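PDB 3NYI: fat acid-binding protein from Eubacterium ventriosum, which holds a bound stearic acid and, as a member of the DegV family, probably serves in fatty-acid binding. Local coordinates for residues V8-C13 with F90-L95; T94-S99 with D201-L206; D123-T128 with A157-A162; A162-T167 with I197-G202. All blocks are in the same frame, centred on the assembly; numbering follows the deposited sequence.

Contact 1 (V8-C13 with F90-L95)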
loop_
_atom_site.group_PDB
_atom_site.type_symbol
_atom_site.label_atom_id
_atom_site.label_comp_id
_atom_site.label_asym_id
_atom_site.label_seq_id
_atom_site.Cartn_x
_atom_site.Cartn_y
_atom_site.Cartn_z
ATOM N N VAL A 8 -0.550 3.381 -13.909
ATOM C CA VAL A 8 0.051 2.094 -13.589
ATOM C C VAL A 8 0.516 2.096 -12.123
ATOM O O VAL A 8 0.904 3.134 -11.588
ATOM C CB VAL A 8 1.256 1.798 -14.524
ATOM C CG1 VAL A 8 1.851 0.395 -14.259
ATOM C CG2 VAL A 8 0.840 1.955 -16.002
ATOM N N SER A 9 0.435 0.945 -11.466
ATOM C CA SER A 9 0.997 0.802 -10.118
ATOM C C SER A 9 1.589 -0.583 -9.983
ATOM O O SER A 9 1.203 -1.490 -10.730
ATOM C CB SER A 9 -0.085 1.001 -9.052
ATOM O OG SER A 9 0.444 0.839 -7.734
ATOM N N ASP A 10 2.538 -0.749 -9.059
ATOM C CA ASP A 10 2.991 -2.082 -8.700
ATOM C C ASP A 10 1.936 -2.694 -7.793
ATOM O O ASP A 10 1.053 -1.991 -7.279
ATOM C CB ASP A 10 4.407 -2.084 -8.084
ATOM C CG ASP A 10 4.486 -1.356 -6.738
ATOM O OD1 ASP A 10 3.457 -1.270 -6.050
ATOM O OD2 ASP A 10 5.596 -0.894 -6.365
ATOM N N SER A 11 2.003 -4.002 -7.605
ATOM C CA SER A 11 0.912 -4.705 -6.930
ATOM C C SER A 11 0.826 -4.450 -5.426
ATOM O O SER A 11 -0.060 -4.984 -4.759
ATOM C CB SER A 11 0.973 -6.215 -7.205
ATOM O OG SER A 11 2.220 -6.739 -6.790
ATOM N N ALA A 12 1.727 -3.631 -4.889
ATOM C CA ALA A 12 1.694 -3.345 -3.455
ATOM C C ALA A 12 0.485 -2.500 -3.068
ATOM O O ALA A 12 0.149 -2.427 -1.889
ATOM C CB ALA A 12 2.996 -2.649 -2.984
ATOM N N CYS A 13 -0.163 -1.868 -4.048
ATOM C CA CYS A 13 -1.285 -0.948 -3.752
ATOM C C CYS A 13 -2.557 -1.685 -3.298
ATOM O O CYS A 13 -3.422 -1.108 -2.637
ATOM C CB CYS A 13 -1.592 -0.064 -4.971
ATOM S SG CYS A 13 -2.382 -0.965 -6.366
ATOM N N PHE A 90 2.853 4.556 -10.313
ATOM C CA PHE A 90 3.092 4.650 -8.863
ATOM C C PHE A 90 3.743 3.381 -8.322
ATOM O O PHE A 90 3.386 2.273 -8.709
ATOM C CB PHE A 90 1.776 4.842 -8.109
ATOM C CG PHE A 90 1.077 6.117 -8.425
ATOM C CD1 PHE A 90 1.216 7.220 -7.591
ATOM C CD2 PHE A 90 0.264 6.219 -9.549
ATOM C CE1 PHE A 90 0.565 8.409 -7.875
ATOM C CE2 PHE A 90 -0.395 7.402 -9.839
ATOM C CZ PHE A 90 -0.243 8.502 -9.003
ATOM N N THR A 91 4.685 3.541 -7.401
ATOM C CA THR A 91 5.320 2.381 -6.798
ATOM C C THR A 91 5.258 2.496 -5.296
ATOM O O THR A 91 5.028 3.580 -4.743
ATOM C CB THR A 91 6.811 2.249 -7.189
ATOM O OG1 THR A 91 7.563 3.297 -6.568
ATOM C CG2 THR A 91 6.987 2.347 -8.685
ATOM N N ILE A 92 5.475 1.362 -4.644
ATOM C CA ILE A 92 5.622 1.325 -3.197
ATOM C C ILE A 92 6.791 2.244 -2.797
ATOM O O ILE A 92 7.697 2.495 -3.607
ATOM C CB ILE A 92 5.878 -0.136 -2.746
ATOM C CG1 ILE A 92 5.719 -0.297 -1.224
ATOM C CG2 ILE A 92 7.276 -0.615 -3.226
ATOM C CD1 ILE A 92 5.823 -1.782 -0.739
ATOM N N THR A 93 6.775 2.748 -1.563
ATOM C CA THR A 93 7.874 3.579 -1.054
ATOM C C THR A 93 9.265 3.001 -1.331
ATOM O O THR A 93 9.505 1.810 -1.147
ATOM C CB THR A 93 7.749 3.848 0.465
ATOM O OG1 THR A 93 8.921 4.535 0.924
ATOM C CG2 THR A 93 7.597 2.551 1.238
ATOM N N THR A 94 10.184 3.859 -1.770
ATOM C CA THR A 94 11.550 3.434 -2.066
ATOM C C THR A 94 12.256 2.934 -0.825
ATOM O O THR A 94 13.271 2.256 -0.924
ATOM C CB THR A 94 12.408 4.591 -2.609
ATOM O OG1 THR A 94 12.240 5.732 -1.759
ATOM C CG2 THR A 94 11.995 4.948 -4.002
ATOM N N LEU A 95 11.745 3.303 0.346
ATOM C CA LEU A 95 12.344 2.832 1.601
ATOM C C LEU A 95 12.036 1.366 1.915
ATOM O O LEU A 95 12.680 0.798 2.792
ATOM C CB LEU A 95 11.950 3.745 2.787
ATOM C CG LEU A 95 12.432 5.193 2.629
ATOM C CD1 LEU A 95 11.933 6.109 3.770
ATOM C CD2 LEU A 95 13.949 5.235 2.533
#
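Asp-10 holds its CG between its own backbone N and carbonyl carbon (chi1 65°), which turns the carboxylate across to Ile-92. Ile-92 sends CG1 out anti to its backbone N (chi1 -167°) and lays CD1 beside Ala-12. The site lies where the neighbouring parallel strands 6-10 and 87-91 run out toward their loops, in the mixed sheet of this DegV-family protein. Two backbone bonds join them: Phe-90 N to Val-8 O at 2.7 Å, and Asp-10 N to Phe-90 O at 3.2 Å. Ser-9 pairs with Phe-90, and both side chains lie on the same face. Beyond the pairing the carboxylate takes over. Its OD2 accepts from Ile-92 N at 2.8 Å, on the syn side, somewhat out of the carboxylate plane and nearly straight at 170°. OD1 accepts from Ala-12 N at 3.1 Å, closing an Asx turn. Ser-99 OG and Gln-131 NE2 are further partners, so this buried group is gripped at both oxygens. Without the carboxylate, as with an alanine here, Ile-92 N and Ala-12 N would probably be left without this acceptor. The apolar end is small: Ala-12 CB rests against the Ile-92 side chain, with CD1 3.7 Å away.

Contact 2 (T94-S99 with D201-L206); sequences TLFSGS and DGDIGL. With STE (stearic acid), chain C.
Phe-96 and Leu-95 reach the turn at 201-202 and the start of strand 203-210 through apolar and van der Waals contacts; no hydrogen bond crosses between the two segments. The apolar contacts centre on the Phe-96 ring. Its CZ meets Ile-204 CG2 at 4.0 Å, near the ring plane, and the two side chains cross at about a right angle. One face of the ring carries the stearic acid chain, with C7 lying 3.8 Å above the plane and offset toward the rim. Ile-204 CG2 also touches the ligand, 3.8 Å from C11. Ring and isoleucine thus form one piece of the wall along the alkyl chain.

Contacts with polar atoms follow. Asp-203 OD1 sits at the ring edge, 3.6 Å from Phe-96 CE1, with the carboxylate plane turned 75° from the ring. The same oxygen accepts from Ile-204 N at 2.7 Å. Gly-202 O lies over the ring face opposite the ligand, and Leu-95 CB comes within 3.5 Å of that oxygen. Thr-93 OG1 hydrogen-bonds to Gly-202 O as well.

The hydrogen bond to the ligand comes from Ser-97. Its OG is anti to the backbone N (chi1 174°) and donates to O1 of the stearic acid at 2.6 Å. The same OG accepts from Ser-99 N, an ST turn just ahead of helix 99-113. Thr-65 OG1 is a further partner of the ligand. The chemistry is that of a fatty-acid site: hydroxyls of Ser-97 and Thr-65 hold the head group, and the ring and isoleucine receive the alkyl chain.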
loop_
_atom_site.group_PDB
_atom_site.type_symbol
_atom_site.label_atom_id
_atom_site.label_comp_id
_atom_site.label_asym_id
_atom_site.label_seq_id
_atom_site.Cartn_x
_atom_site.Cartn_y
_atom_site.Cartn_z
ATOM N N THR A 94 10.184 3.859 -1.770
ATOM C CA THR A 94 11.550 3.434 -2.066
ATOM C C THR A 94 12.256 2.934 -0.825
ATOM O O THR A 94 13.271 2.256 -0.924
ATOM C CB THR A 94 12.408 4.591 -2.609
ATOM O OG1 THR A 94 12.240 5.732 -1.759
ATOM C CG2 THR A 94 11.995 4.948 -4.002
ATOM N N LEU A 95 11.745 3.303 0.346
ATOM C CA LEU A 95 12.344 2.832 1.601
ATOM C C LEU A 95 12.036 1.366 1.915
ATOM O O LEU A 95 12.680 0.798 2.792
ATOM C CB LEU A 95 11.950 3.745 2.787
ATOM C CG LEU A 95 12.432 5.193 2.629
ATOM C CD1 LEU A 95 11.933 6.109 3.770
ATOM C CD2 LEU A 95 13.949 5.235 2.533
ATOM N N PHE A 96 11.060 0.757 1.222
ATOM C CA PHE A 96 10.742 -0.662 1.429
ATOM C C PHE A 96 11.261 -1.548 0.292
ATOM O O PHE A 96 11.434 -2.743 0.474
ATOM C CB PHE A 96 9.229 -0.937 1.509
ATOM C CG PHE A 96 8.547 -0.376 2.736
ATOM C CD1 PHE A 96 9.281 0.108 3.805
ATOM C CD2 PHE A 96 7.155 -0.390 2.828
ATOM C CE1 PHE A 96 8.633 0.629 4.938
ATOM C CE2 PHE A 96 6.511 0.115 3.948
ATOM C CZ PHE A 96 7.255 0.626 5.001
ATOM N N SER A 97 11.423 -0.984 -0.899
ATOM C CA SER A 97 11.611 -1.831 -2.077
ATOM C C SER A 97 12.338 -1.090 -3.173
ATOM O O SER A 97 12.227 0.123 -3.280
ATOM C CB SER A 97 10.240 -2.280 -2.607
ATOM O OG SER A 97 10.356 -2.991 -3.820
ATOM N N GLY A 98 13.058 -1.827 -4.011
ATOM C CA GLY A 98 13.658 -1.230 -5.185
ATOM C C GLY A 98 12.712 -1.168 -6.380
ATOM O O GLY A 98 13.140 -0.886 -7.496
ATOM N N SER A 99 11.423 -1.403 -6.141
ATOM C CA SER A 99 10.416 -1.314 -7.197
ATOM C C SER A 99 10.492 -0.003 -7.992
ATOM O O SER A 99 10.477 -0.008 -9.220
ATOM C CB SER A 99 9.012 -1.514 -6.599
ATOM O OG SER A 99 8.018 -1.419 -7.599
ATOM N N ASP A 201 5.551 9.504 5.961
ATOM C CA ASP A 201 6.774 10.006 5.360
ATOM C C ASP A 201 7.583 8.872 4.710
ATOM O O ASP A 201 8.812 8.924 4.681
ATOM C CB ASP A 201 7.635 10.679 6.426
ATOM C CG ASP A 201 8.128 12.025 5.995
ATOM O OD1 ASP A 201 9.302 12.119 5.584
ATOM O OD2 ASP A 201 7.332 12.988 6.057
ATOM N N GLY A 202 6.899 7.838 4.228
ATOM C CA GLY A 202 7.576 6.778 3.483
ATOM C C GLY A 202 8.123 5.598 4.263
ATOM O O GLY A 202 8.698 4.666 3.666
ATOM N N ASP A 203 7.932 5.598 5.582
ATOM C CA ASP A 203 8.503 4.551 6.418
ATOM C C ASP A 203 7.597 4.236 7.621
ATOM O O ASP A 203 6.607 4.933 7.854
ATOM C CB ASP A 203 9.887 5.009 6.904
ATOM C CG ASP A 203 10.829 3.843 7.222
ATOM O OD1 ASP A 203 10.367 2.686 7.337
ATOM O OD2 ASP A 203 12.049 4.093 7.354
ATOM N N ILE A 204 7.956 3.219 8.408
ATOM C CA ILE A 204 7.192 2.880 9.621
ATOM C C ILE A 204 7.880 3.270 10.926
ATOM O O ILE A 204 9.107 3.282 11.023
ATOM C CB ILE A 204 6.795 1.390 9.671
ATOM C CG1 ILE A 204 7.995 0.493 9.350
ATOM C CG2 ILE A 204 5.669 1.105 8.650
ATOM C CD1 ILE A 204 7.660 -1.009 9.432
ATOM N N GLY A 205 7.066 3.588 11.928
ATOM C CA GLY A 205 7.548 3.940 13.249
ATOM C C GLY A 205 6.582 3.421 14.299
ATOM O O GLY A 205 5.465 3.008 13.979
ATOM N N LEU A 206 7.008 3.438 15.558
ATOM C CA LEU A 206 6.208 2.855 16.627
ATOM C C LEU A 206 5.215 3.877 17.171
ATOM O O LEU A 206 5.601 4.990 17.523
ATOM C CB LEU A 206 7.127 2.351 17.746
ATOM C CG LEU A 206 6.496 1.472 18.830
ATOM C CD1 LEU A 206 5.956 0.164 18.251
ATOM C CD2 LEU A 206 7.512 1.191 19.935
HETATM C C1 STE C . 10.393 -6.249 -2.417
HETATM O O1 STE C . 11.001 -5.443 -3.052
HETATM O O2 STE C . 10.884 -7.319 -2.204
HETATM C C2 STE C . 9.096 -5.828 -1.690
HETATM C C3 STE C . 9.382 -5.518 -0.199
HETATM C C4 STE C . 8.058 -5.207 0.542
HETATM C C5 STE C . 8.328 -4.654 1.960
HETATM C C6 STE C . 6.989 -4.408 2.693
HETATM C C7 STE C . 7.227 -3.950 4.155
HETATM C C8 STE C . 5.858 -3.571 4.776
HETATM C C9 STE C . 6.017 -3.126 6.248
HETATM C C10 STE C . 4.607 -2.849 6.840
HETATM C C11 STE C . 4.119 -1.496 6.319
HETATM C C12 STE C . 2.697 -1.494 5.709
HETATM C C13 STE C . 1.772 -2.615 6.210
HETATM C C14 STE C . 0.410 -1.948 6.545
HETATM C C15 STE C . -0.712 -3.003 6.674
HETATM C C16 STE C . -1.932 -2.342 7.364
HETATM C C17 STE C . -2.825 -1.661 6.304
HETATM C C18 STE C . -4.136 -1.143 6.939
#

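Contact 3 (D123-T128 with A157-A162); sequences DSKQNT and ALMASA. With STE (stearic acid), chain C.
Gln-126 and selenomethionine Met-159 join a loop to the last turn of a helix. The loop runs from strand 119-123 to helix 128-143, and helix 148-161 ends beside it. An Asx turn from Asp-123 OD1 to Lys-125 N and an ST turn from Ser-124 OG to Gln-126 N shape the loop.

The tight part is the buried amide of Gln-126 together with the backbone side of the selenium. Bent at chi2 (-58°), the glutamine chain folds back so that NE2 donates twice, to Ser-124 O at 3.1 Å within its own loop and to Met-159 O at 3.2 Å across the contact. Both acceptors are tilted from the amide plane. Met-159 O also accepts from Ala-162 N, and the two donors approach it from opposite faces of its plane. OE1 lies close against Ala-162 CB, 3.1 Å away, and has a weak hydrogen bond with Thr-130 OG1. Loss of the amide, with an alanine at Gln-126, is likely to take a donor from both Met-159 O and Ser-124 O and open a gap beside the Ala-162 methyl.

Toward solvent the contact is looser. Lys-125 and Met-159, both partly exposed, cross at about a right angle, with CG and SE 4.0 Å apart.

Asn-127 and Thr-128 form the buried ligand side of the loop. Asn-127 ND2 lies 3.3 Å from C12 of the stearic acid and hydrogen-bonds to Ser-276 OG. Loose toward Lys-125, the selenium is tight on the loop backbone, 3.3 Å from Ser-124 O and 3.5 Å from Asp-123 O.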
loop_
_atom_site.group_PDB
_atom_site.type_symbol
_atom_site.label_atom_id
_atom_site.label_comp_id
_atom_site.label_asym_id
_atom_site.label_seq_id
_atom_site.Cartn_x
_atom_site.Cartn_y
_atom_site.Cartn_z
ATOM N N ASP A 123 7.505 7.685 -6.897
ATOM C CA ASP A 123 7.675 7.051 -5.584
ATOM C C ASP A 123 6.513 7.500 -4.696
ATOM O O ASP A 123 6.510 8.617 -4.173
ATOM C CB ASP A 123 9.010 7.510 -4.973
ATOM C CG ASP A 123 9.213 7.035 -3.526
ATOM O OD1 ASP A 123 8.467 6.159 -3.035
ATOM O OD2 ASP A 123 10.141 7.561 -2.872
ATOM N N SER A 124 5.511 6.650 -4.531
ATOM C CA SER A 124 4.315 7.056 -3.790
ATOM C C SER A 124 4.595 7.448 -2.335
ATOM O O SER A 124 3.826 8.206 -1.744
ATOM C CB SER A 124 3.261 5.940 -3.808
ATOM O OG SER A 124 3.563 4.919 -2.869
ATOM N N LYS A 125 5.689 6.921 -1.782
ATOM C CA LYS A 125 6.025 7.011 -0.359
ATOM C C LYS A 125 4.997 6.301 0.517
ATOM O O LYS A 125 4.972 6.494 1.731
ATOM C CB LYS A 125 6.189 8.483 0.105
ATOM C CG LYS A 125 7.157 9.278 -0.764
ATOM C CD LYS A 125 7.465 10.660 -0.190
ATOM C CE LYS A 125 8.284 10.556 1.091
ATOM N NZ LYS A 125 8.714 11.902 1.602
ATOM N N GLN A 126 4.160 5.474 -0.098
ATOM C CA GLN A 126 3.128 4.742 0.632
ATOM C C GLN A 126 3.253 3.227 0.419
ATOM O O GLN A 126 4.230 2.726 -0.162
ATOM C CB GLN A 126 1.745 5.172 0.128
ATOM C CG GLN A 126 1.587 6.672 -0.116
ATOM C CD GLN A 126 1.863 7.533 1.126
ATOM O OE1 GLN A 126 1.586 7.132 2.254
ATOM N NE2 GLN A 126 2.406 8.736 0.905
ATOM N N ASN A 127 2.237 2.511 0.883
ATOM C CA ASN A 127 2.128 1.068 0.662
ATOM C C ASN A 127 0.670 0.721 0.873
ATOM O O ASN A 127 -0.072 1.480 1.531
ATOM C CB ASN A 127 2.997 0.313 1.675
ATOM C CG ASN A 127 2.986 -1.188 1.472
ATOM O OD1 ASN A 127 2.656 -1.688 0.387
ATOM N ND2 ASN A 127 3.330 -1.929 2.535
ATOM N N THR A 128 0.253 -0.409 0.313
ATOM C CA THR A 128 -1.096 -0.934 0.522
ATOM C C THR A 128 -2.155 0.195 0.602
ATOM O O THR A 128 -2.265 0.990 -0.348
ATOM C CB THR A 128 -1.152 -1.989 1.705
ATOM O OG1 THR A 128 -2.485 -2.499 1.866
ATOM C CG2 THR A 128 -0.615 -1.419 3.050
ATOM N N ALA A 157 1.804 17.445 -1.033
ATOM C CA ALA A 157 0.944 17.625 0.122
ATOM C C ALA A 157 0.096 16.375 0.388
ATOM O O ALA A 157 -0.089 15.972 1.542
ATOM C CB ALA A 157 0.051 18.868 -0.054
ATOM N N LEU A 158 -0.402 15.753 -0.678
ATOM C CA LEU A 158 -1.174 14.520 -0.522
ATOM C C LEU A 158 -0.327 13.438 0.144
ATOM O O LEU A 158 -0.752 12.783 1.109
ATOM C CB LEU A 158 -1.674 14.018 -1.879
ATOM C CG LEU A 158 -2.847 14.784 -2.480
ATOM C CD1 LEU A 158 -3.185 14.289 -3.888
ATOM C CD2 LEU A 158 -4.041 14.671 -1.556
HETATM N N MSE A 159 0.878 13.228 -0.376
HETATM C CA MSE A 159 1.749 12.200 0.179
HETATM C C MSE A 159 2.126 12.466 1.636
HETATM O O MSE A 159 2.147 11.548 2.463
HETATM C CB MSE A 159 3.005 12.051 -0.677
HETATM C CG MSE A 159 2.716 11.531 -2.076
HETATM SE SE MSE A 159 4.414 11.169 -3.016
HETATM C CE MSE A 159 5.173 12.969 -3.022
ATOM N N ALA A 160 2.419 13.726 1.950
ATOM C CA ALA A 160 2.764 14.105 3.324
ATOM C C ALA A 160 1.611 13.866 4.317
ATOM O O ALA A 160 1.841 13.615 5.507
ATOM C CB ALA A 160 3.216 15.562 3.373
ATOM N N SER A 161 0.375 13.934 3.825
ATOM C CA SER A 161 -0.799 13.834 4.688
ATOM C C SER A 161 -1.185 12.387 4.942
ATOM O O SER A 161 -1.907 12.098 5.898
ATOM C CB SER A 161 -2.001 14.563 4.073
ATOM O OG SER A 161 -2.603 13.762 3.054
ATOM N N ALA A 162 -0.714 11.468 4.091
ATOM C CA ALA A 162 -1.118 10.079 4.209
ATOM C C ALA A 162 -0.605 9.427 5.487
ATOM O O ALA A 162 0.536 9.663 5.901
ATOM C CB ALA A 162 -0.634 9.248 2.947
HETATM C C1 STE C . 10.393 -6.249 -2.417
HETATM O O1 STE C . 11.001 -5.443 -3.052
HETATM O O2 STE C . 10.884 -7.319 -2.204
HETATM C C2 STE C . 9.096 -5.828 -1.690
HETATM C C3 STE C . 9.382 -5.518 -0.199
HETATM C C4 STE C . 8.058 -5.207 0.542
HETATM C C5 STE C . 8.328 -4.654 1.960
HETATM C C6 STE C . 6.989 -4.408 2.693
HETATM C C7 STE C . 7.227 -3.950 4.155
HETATM C C8 STE C . 5.858 -3.571 4.776
HETATM C C9 STE C . 6.017 -3.126 6.248
HETATM C C10 STE C . 4.607 -2.849 6.840
HETATM C C11 STE C . 4.119 -1.496 6.319
HETATM C C12 STE C . 2.697 -1.494 5.709
HETATM C C13 STE C . 1.772 -2.615 6.210
HETATM C C14 STE C . 0.410 -1.948 6.545
HETATM C C15 STE C . -0.712 -3.003 6.674
HETATM C C16 STE C . -1.932 -2.342 7.364
HETATM C C17 STE C . -2.825 -1.661 6.304
HETATM C C18 STE C . -4.136 -1.143 6.939
#

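Contact 4 (A162-T167 with I197-G202); sequences ARIFFT and IIMKDG. With STE (stearic acid), chain C.
Ile-164 and Phe-166 are tied to Met-199 and Ile-197 by four backbone hydrogen bonds. The shortest runs from Ile-197 N to Phe-166 O, at 2.8 Å and 172°. Phe-165 and Ile-198 form the non-hydrogen-bonded pair between them. Three CA-H...O contacts add to the ladder, among them Ile-198 CA to Ile-164 O at 3.2 Å.

Strands 163-167 and 194-200 are antiparallel neighbours in the six-stranded mixed sheet. The axes of segments 163-167 and 197-200 come within 4.7 Å, at 164°.

Apolar contacts lie on both faces. On one, Phe-166 has CG between its backbone N and carbonyl carbon (chi1 68°), and its ring is sandwiched. Ile-197 CB makes a CH-pi contact, 3.8 Å from the ring centroid. Over the opposite face C14 of the stearic acid sits 3.5 Å above the ring centre. Ile-164 CD1 packs on the selenium of Met-199 at 3.6 Å. On the other face Phe-165 lies beside Ile-198, and helix 213-231 packs against both.

At the end of the pairing Arg-163 is held by hydrogen bonds and by packing. Its NH1 donates to Ala-162 O and to Ala-160 O. The Lys-200 chain lies alongside, with CD over one face of the guanidinium, 3.5 Å above the plane.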
loop_
_atom_site.group_PDB
_atom_site.type_symbol
_atom_site.label_atom_id
_atom_site.label_comp_id
_atom_site.label_asym_id
_atom_site.label_seq_id
_atom_site.Cartn_x
_atom_site.Cartn_y
_atom_site.Cartn_z
ATOM N N ALA A 162 -0.714 11.468 4.091
ATOM C CA ALA A 162 -1.118 10.079 4.209
ATOM C C ALA A 162 -0.605 9.427 5.487
ATOM O O ALA A 162 0.536 9.663 5.901
ATOM C CB ALA A 162 -0.634 9.248 2.947
ATOM N N ARG A 163 -1.432 8.583 6.103
ATOM C CA ARG A 163 -0.995 7.795 7.264
ATOM C C ARG A 163 -1.593 6.400 7.210
ATOM O O ARG A 163 -2.747 6.239 6.816
ATOM C CB ARG A 163 -1.481 8.409 8.582
ATOM C CG ARG A 163 -0.924 9.779 8.949
ATOM C CD ARG A 163 0.575 9.691 9.247
ATOM N NE ARG A 163 1.068 10.973 9.749
ATOM C CZ ARG A 163 1.429 11.986 8.981
ATOM N NH1 ARG A 163 1.369 11.869 7.656
ATOM N NH2 ARG A 163 1.853 13.117 9.537
ATOM N N ILE A 164 -0.839 5.401 7.662
ATOM C CA ILE A 164 -1.452 4.129 8.010
ATOM C C ILE A 164 -1.304 3.939 9.501
ATOM O O ILE A 164 -0.225 4.159 10.052
ATOM C CB ILE A 164 -0.778 2.893 7.327
ATOM C CG1 ILE A 164 -0.628 3.092 5.825
ATOM C CG2 ILE A 164 -1.616 1.638 7.620
ATOM C CD1 ILE A 164 0.056 1.892 5.101
ATOM N N PHE A 165 -2.379 3.509 10.147
ATOM C CA PHE A 165 -2.351 3.160 11.557
ATOM C C PHE A 165 -2.754 1.701 11.659
ATOM O O PHE A 165 -3.834 1.328 11.219
ATOM C CB PHE A 165 -3.360 4.030 12.322
ATOM C CG PHE A 165 -3.105 5.499 12.187
ATOM C CD1 PHE A 165 -2.080 6.096 12.904
ATOM C CD2 PHE A 165 -3.866 6.282 11.320
ATOM C CE1 PHE A 165 -1.817 7.468 12.775
ATOM C CE2 PHE A 165 -3.613 7.644 11.188
ATOM C CZ PHE A 165 -2.582 8.235 11.920
ATOM N N PHE A 166 -1.892 0.864 12.215
ATOM C CA PHE A 166 -2.174 -0.569 12.156
ATOM C C PHE A 166 -1.475 -1.376 13.214
ATOM O O PHE A 166 -0.609 -0.865 13.938
ATOM C CB PHE A 166 -1.869 -1.136 10.761
ATOM C CG PHE A 166 -0.401 -1.156 10.389
ATOM C CD1 PHE A 166 0.288 -2.369 10.315
ATOM C CD2 PHE A 166 0.276 0.018 10.060
ATOM C CE1 PHE A 166 1.635 -2.422 9.944
ATOM C CE2 PHE A 166 1.631 -0.023 9.684
ATOM C CZ PHE A 166 2.306 -1.252 9.615
ATOM N N THR A 167 -1.867 -2.645 13.304
ATOM C CA THR A 167 -1.179 -3.577 14.174
ATOM C C THR A 167 -0.963 -4.900 13.436
ATOM O O THR A 167 -1.508 -5.107 12.354
ATOM C CB THR A 167 -1.945 -3.773 15.501
ATOM O OG1 THR A 167 -1.106 -4.450 16.446
ATOM C CG2 THR A 167 -3.244 -4.557 15.284
ATOM N N ILE A 197 1.612 0.466 14.908
ATOM C CA ILE A 197 2.582 1.001 13.966
ATOM C C ILE A 197 1.974 2.144 13.167
ATOM O O ILE A 197 0.796 2.116 12.825
ATOM C CB ILE A 197 3.072 -0.117 12.986
ATOM C CG1 ILE A 197 3.641 -1.306 13.772
ATOM C CG2 ILE A 197 4.108 0.435 11.971
ATOM C CD1 ILE A 197 3.983 -2.516 12.891
ATOM N N ILE A 198 2.792 3.142 12.853
ATOM C CA ILE A 198 2.352 4.244 12.026
ATOM C C ILE A 198 3.236 4.318 10.805
ATOM O O ILE A 198 4.456 4.339 10.936
ATOM C CB ILE A 198 2.474 5.607 12.768
ATOM C CG1 ILE A 198 1.650 5.599 14.051
ATOM C CG2 ILE A 198 2.051 6.741 11.835
ATOM C CD1 ILE A 198 1.820 6.859 14.911
HETATM N N MSE A 199 2.628 4.370 9.625
HETATM C CA MSE A 199 3.390 4.654 8.417
HETATM C C MSE A 199 3.222 6.109 8.036
HETATM O O MSE A 199 2.102 6.591 7.845
HETATM C CB MSE A 199 2.968 3.770 7.238
HETATM C CG MSE A 199 3.804 4.061 6.005
HETATM SE SE MSE A 199 3.484 2.867 4.484
HETATM C CE MSE A 199 5.035 3.453 3.419
ATOM N N LYS A 200 4.337 6.818 7.930
ATOM C CA LYS A 200 4.273 8.199 7.502
ATOM C C LYS A 200 5.601 8.584 6.915
ATOM O O LYS A 200 6.652 8.041 7.304
ATOM C CB LYS A 200 3.919 9.120 8.676
ATOM C CG LYS A 200 5.085 9.490 9.574
ATOM C CD LYS A 200 4.618 10.519 10.638
ATOM C CE LYS A 200 5.752 10.936 11.564
ATOM N NZ LYS A 200 5.305 11.958 12.582
ATOM N N ASP A 201 5.551 9.504 5.961
ATOM C CA ASP A 201 6.774 10.006 5.360
ATOM C C ASP A 201 7.583 8.872 4.710
ATOM O O ASP A 201 8.812 8.924 4.681
ATOM C CB ASP A 201 7.635 10.679 6.426
ATOM C CG ASP A 201 8.128 12.025 5.995
ATOM O OD1 ASP A 201 9.302 12.119 5.584
ATOM O OD2 ASP A 201 7.332 12.988 6.057
ATOM N N GLY A 202 6.899 7.838 4.228
ATOM C CA GLY A 202 7.576 6.778 3.483
ATOM C C GLY A 202 8.123 5.598 4.263
ATOM O O GLY A 202 8.698 4.666 3.666
HETATM C C1 STE C . 10.393 -6.249 -2.417
HETATM O O1 STE C . 11.001 -5.443 -3.052
HETATM O O2 STE C . 10.884 -7.319 -2.204
HETATM C C2 STE C . 9.096 -5.828 -1.690
HETATM C C3 STE C . 9.382 -5.518 -0.199
HETATM C C4 STE C . 8.058 -5.207 0.542
HETATM C C5 STE C . 8.328 -4.654 1.960
HETATM C C6 STE C . 6.989 -4.408 2.693
HETATM C C7 STE C . 7.227 -3.950 4.155
HETATM C C8 STE C . 5.858 -3.571 4.776
HETATM C C9 STE C . 6.017 -3.126 6.248
HETATM C C10 STE C . 4.607 -2.849 6.840
HETATM C C11 STE C . 4.119 -1.496 6.319
HETATM C C12 STE C . 2.697 -1.494 5.709
HETATM C C13 STE C . 1.772 -2.615 6.210
HETATM C C14 STE C . 0.410 -1.948 6.545
HETATM C C15 STE C . -0.712 -3.003 6.674
HETATM C C16 STE C . -1.932 -2.342 7.364
HETATM C C17 STE C . -2.825 -1.661 6.304
HETATM C C18 STE C . -4.136 -1.143 6.939
HETATM O O HOH W 1 2.993 10.109 4.813
#

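How the contacts relate
Contacts 2, 3 and 4 all touch the stearic acid, and their centres lie about 10 Å from one another. Ile-92 of contact 1 also comes within about 4 Å of the ligand. Contact 2 serves its head and mid-chain, and contact 4 flanks its tail. Contact 1 meets contact 3 through Thr-91 O and Ser-124 OG, 2.7 Å apart, and through Thr-93 N and Gln-126 O, at 2.9 Å. Contacts 2 and 4 are joined in one sheet, with Gly-205 N 2.9 Å from Ile-198 O. The selenomethionine methyl CE of Met-199 in contact 4 packs on Phe-96 CE2 of contact 2 at 3.7 Å. Contacts 3 and 4 share Ala-162.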